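Local coordinates for ABC transporter, substrate binding protein (Polyamine) (Agrobacterium tumefaciens, PDB 4EUO) that binds gamma-aminobutyric acid (GABA) in a pocket of its periplasmic solute-binding fold and probably delivers it to an ABC transporter, at residues E144-A149 / D163-K168. Numbering follows the deposited sequence.
Sequences EAALLA and DRAFKK. With SO4 (sulfate ion), chain F.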
loop_
_atom_site.group_PDB
_atom_site.type_symbol
_atom_site.label_atom_id
_atom_site.label_comp_id
_atom_site.label_asym_id
_atom_site.label_seq_id
_atom_site.Cartn_x
_atom_site.Cartn_y
_atom_site.Cartn_z
ATOM N N GLU A 144 8.710 -4.185 10.848
ATOM C CA GLU A 144 8.977 -5.566 10.478
ATOM C C GLU A 144 10.314 -5.692 9.742
ATOM O O GLU A 144 11.096 -6.593 10.050
ATOM C CB GLU A 144 7.851 -6.117 9.591
ATOM C CG GLU A 144 6.505 -6.354 10.290
ATOM C CD GLU A 144 5.578 -5.165 10.450
ATOM O OE1 GLU A 144 5.976 -4.007 10.183
ATOM O OE2 GLU A 144 4.407 -5.423 10.817
ATOM N N ALA A 145 10.622 -4.770 8.831
ATOM C CA ALA A 145 11.901 -4.840 8.127
ATOM C C ALA A 145 13.065 -4.704 9.110
ATOM O O ALA A 145 14.066 -5.434 8.966
ATOM C CB ALA A 145 11.962 -3.763 7.060
ATOM N N ALA A 146 12.969 -3.792 10.093
ATOM C CA ALA A 146 14.032 -3.633 11.095
ATOM C C ALA A 146 14.202 -4.940 11.891
ATOM O O ALA A 146 15.342 -5.368 12.143
ATOM C CB ALA A 146 13.661 -2.495 12.035
ATOM N N LEU A 147 13.104 -5.591 12.259
ATOM C CA LEU A 147 13.176 -6.821 13.030
ATOM C C LEU A 147 13.782 -7.928 12.191
ATOM O O LEU A 147 14.638 -8.679 12.705
ATOM C CB LEU A 147 11.780 -7.183 13.555
ATOM C CG LEU A 147 11.271 -6.265 14.666
ATOM C CD1 LEU A 147 9.771 -6.362 14.813
ATOM C CD2 LEU A 147 11.989 -6.542 16.004
ATOM N N LEU A 148 13.394 -8.034 10.917
ATOM C CA LEU A 148 13.986 -9.037 10.021
ATOM C C LEU A 148 15.458 -8.773 9.840
ATOM O O LEU A 148 16.244 -9.735 9.865
ATOM C CB LEU A 148 13.302 -9.037 8.662
ATOM C CG LEU A 148 11.821 -9.452 8.669
ATOM C CD1 LEU A 148 11.127 -8.985 7.391
ATOM C CD2 LEU A 148 11.653 -10.955 8.875
ATOM N N ALA A 149 15.858 -7.517 9.679
ATOM C CA ALA A 149 17.269 -7.149 9.525
ATOM C C ALA A 149 18.037 -7.510 10.786
ATOM O O ALA A 149 19.247 -7.794 10.695
ATOM C CB ALA A 149 17.379 -5.666 9.276
ATOM N N ASP A 163 10.636 -2.146 21.022
ATOM C CA ASP A 163 11.913 -1.665 21.547
ATOM C C ASP A 163 13.051 -2.189 20.725
ATOM O O ASP A 163 13.964 -1.431 20.381
ATOM C CB ASP A 163 12.066 -2.083 23.015
ATOM C CG ASP A 163 11.275 -1.248 24.006
ATOM O OD1 ASP A 163 10.758 -0.173 23.608
ATOM O OD2 ASP A 163 11.183 -1.659 25.184
ATOM N N ARG A 164 12.977 -3.463 20.333
ATOM C CA ARG A 164 14.038 -4.052 19.537
ATOM C C ARG A 164 14.075 -3.398 18.140
ATOM O O ARG A 164 15.147 -3.102 17.615
ATOM C CB ARG A 164 13.811 -5.555 19.430
ATOM C CG ARG A 164 14.837 -6.283 18.606
ATOM C CD ARG A 164 14.582 -7.769 18.655
ATOM N NE ARG A 164 15.555 -8.489 17.842
ATOM C CZ ARG A 164 15.688 -9.819 17.848
ATOM N NH1 ARG A 164 14.880 -10.572 18.589
ATOM N NH2 ARG A 164 16.626 -10.401 17.110
ATOM N N ALA A 165 12.895 -3.184 17.526
ATOM C CA ALA A 165 12.830 -2.553 16.218
ATOM C C ALA A 165 13.405 -1.148 16.267
ATOM O O ALA A 165 14.179 -0.776 15.376
ATOM C CB ALA A 165 11.395 -2.510 15.720
ATOM N N PHE A 166 13.050 -0.364 17.290
ATOM C CA PHE A 166 13.544 1.007 17.384
ATOM C C PHE A 166 15.050 1.043 17.642
ATOM O O PHE A 166 15.748 1.893 17.077
ATOM C CB PHE A 166 12.777 1.759 18.483
ATOM C CG PHE A 166 11.304 1.990 18.209
ATOM C CD1 PHE A 166 10.857 2.351 16.942
ATOM C CD2 PHE A 166 10.369 1.900 19.230
ATOM C CE1 PHE A 166 9.482 2.571 16.700
ATOM C CE2 PHE A 166 9.008 2.143 18.993
ATOM C CZ PHE A 166 8.573 2.444 17.719
ATOM N N LYS A 167 15.568 0.084 18.454
ATOM C CA LYS A 167 17.031 0.033 18.643
ATOM C C LYS A 167 17.740 -0.262 17.325
ATOM O O LYS A 167 18.776 0.340 17.040
ATOM C CB LYS A 167 17.408 -1.032 19.682
ATOM C CG LYS A 167 17.092 -0.564 21.095
ATOM C CD LYS A 167 17.462 -1.592 22.161
ATOM C CE LYS A 167 17.222 -1.066 23.556
ATOM N NZ LYS A 167 17.486 -2.108 24.589
ATOM N N LYS A 168 17.172 -1.152 16.494
ATOM C CA LYS A 168 17.766 -1.466 15.205
ATOM C C LYS A 168 17.677 -0.240 14.263
ATOM O O LYS A 168 18.641 0.098 13.577
ATOM C CB LYS A 168 17.082 -2.694 14.572
ATOM C CG LYS A 168 17.704 -3.152 13.233
ATOM C CD LYS A 168 19.208 -3.498 13.330
ATOM C CE LYS A 168 19.599 -4.248 12.100
ATOM N NZ LYS A 168 21.062 -4.511 12.070
HETATM S S SO4 F . 7.512 -3.601 23.350
HETATM O O1 SO4 F . 6.432 -2.822 23.908
HETATM O O2 SO4 F . 7.873 -4.685 24.301
HETATM O O3 SO4 F . 7.111 -4.200 22.074
HETATM O O4 SO4 F . 8.614 -2.683 23.138
#
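Leu147 and Ala146 pack against Ala165 where helices 142-149 and 162-170 cross in the periplasmic-binding-protein fold. The axes of segments 144-149 and 163-168 approach to 8.4 Å at 80°, nearly perpendicular, and the small residues Ala146 and Ala165 lie at the crossing. The methyl CB of Ala146 meets the backbone carbonyl O of Ala165 at 3.8 Å, while their two CB atoms are slightly farther apart. Beside them, Leu147 has its CG anti to the carbonyl carbon (chi1 -71°), a turn that carries the isopropyl end toward the second helix although the CB bond itself does not aim there. Leu147 CG rests 3.9 Å from Ala165 CB, and its CD2 branch reaches the backbone N of Ala165 and the CB, CG and CD methylenes of Arg164. The extended Arg164 chain crosses Leu147 at a slant, its aliphatic part touching CD2, while its NE makes a salt bridge with Asp150, just beyond the end of the first segment. At the N-terminal end of the second helix, the backbone N of Asp163 donates a hydrogen bond to O4 of a sulfate ion, probably from the crystallisation liquor, which is also held by Leu162 N and Arg307 NH1. No hydrogen bond joins the two segments; between the segments themselves the contact is made by apolar side chains and by side chains resting on backbone atoms. One turn on from Arg164, Lys168 starts with CG anti to its backbone N and then bends at chi2 (58°), so that its methylenes follow the carboxyl-terminal turn of helix 142-149. Lys168 CG lies 3.4 Å from Ala146 O, and farther along the chain Lys168 CE sits 3.9 Å from the methyl CB of Ala149.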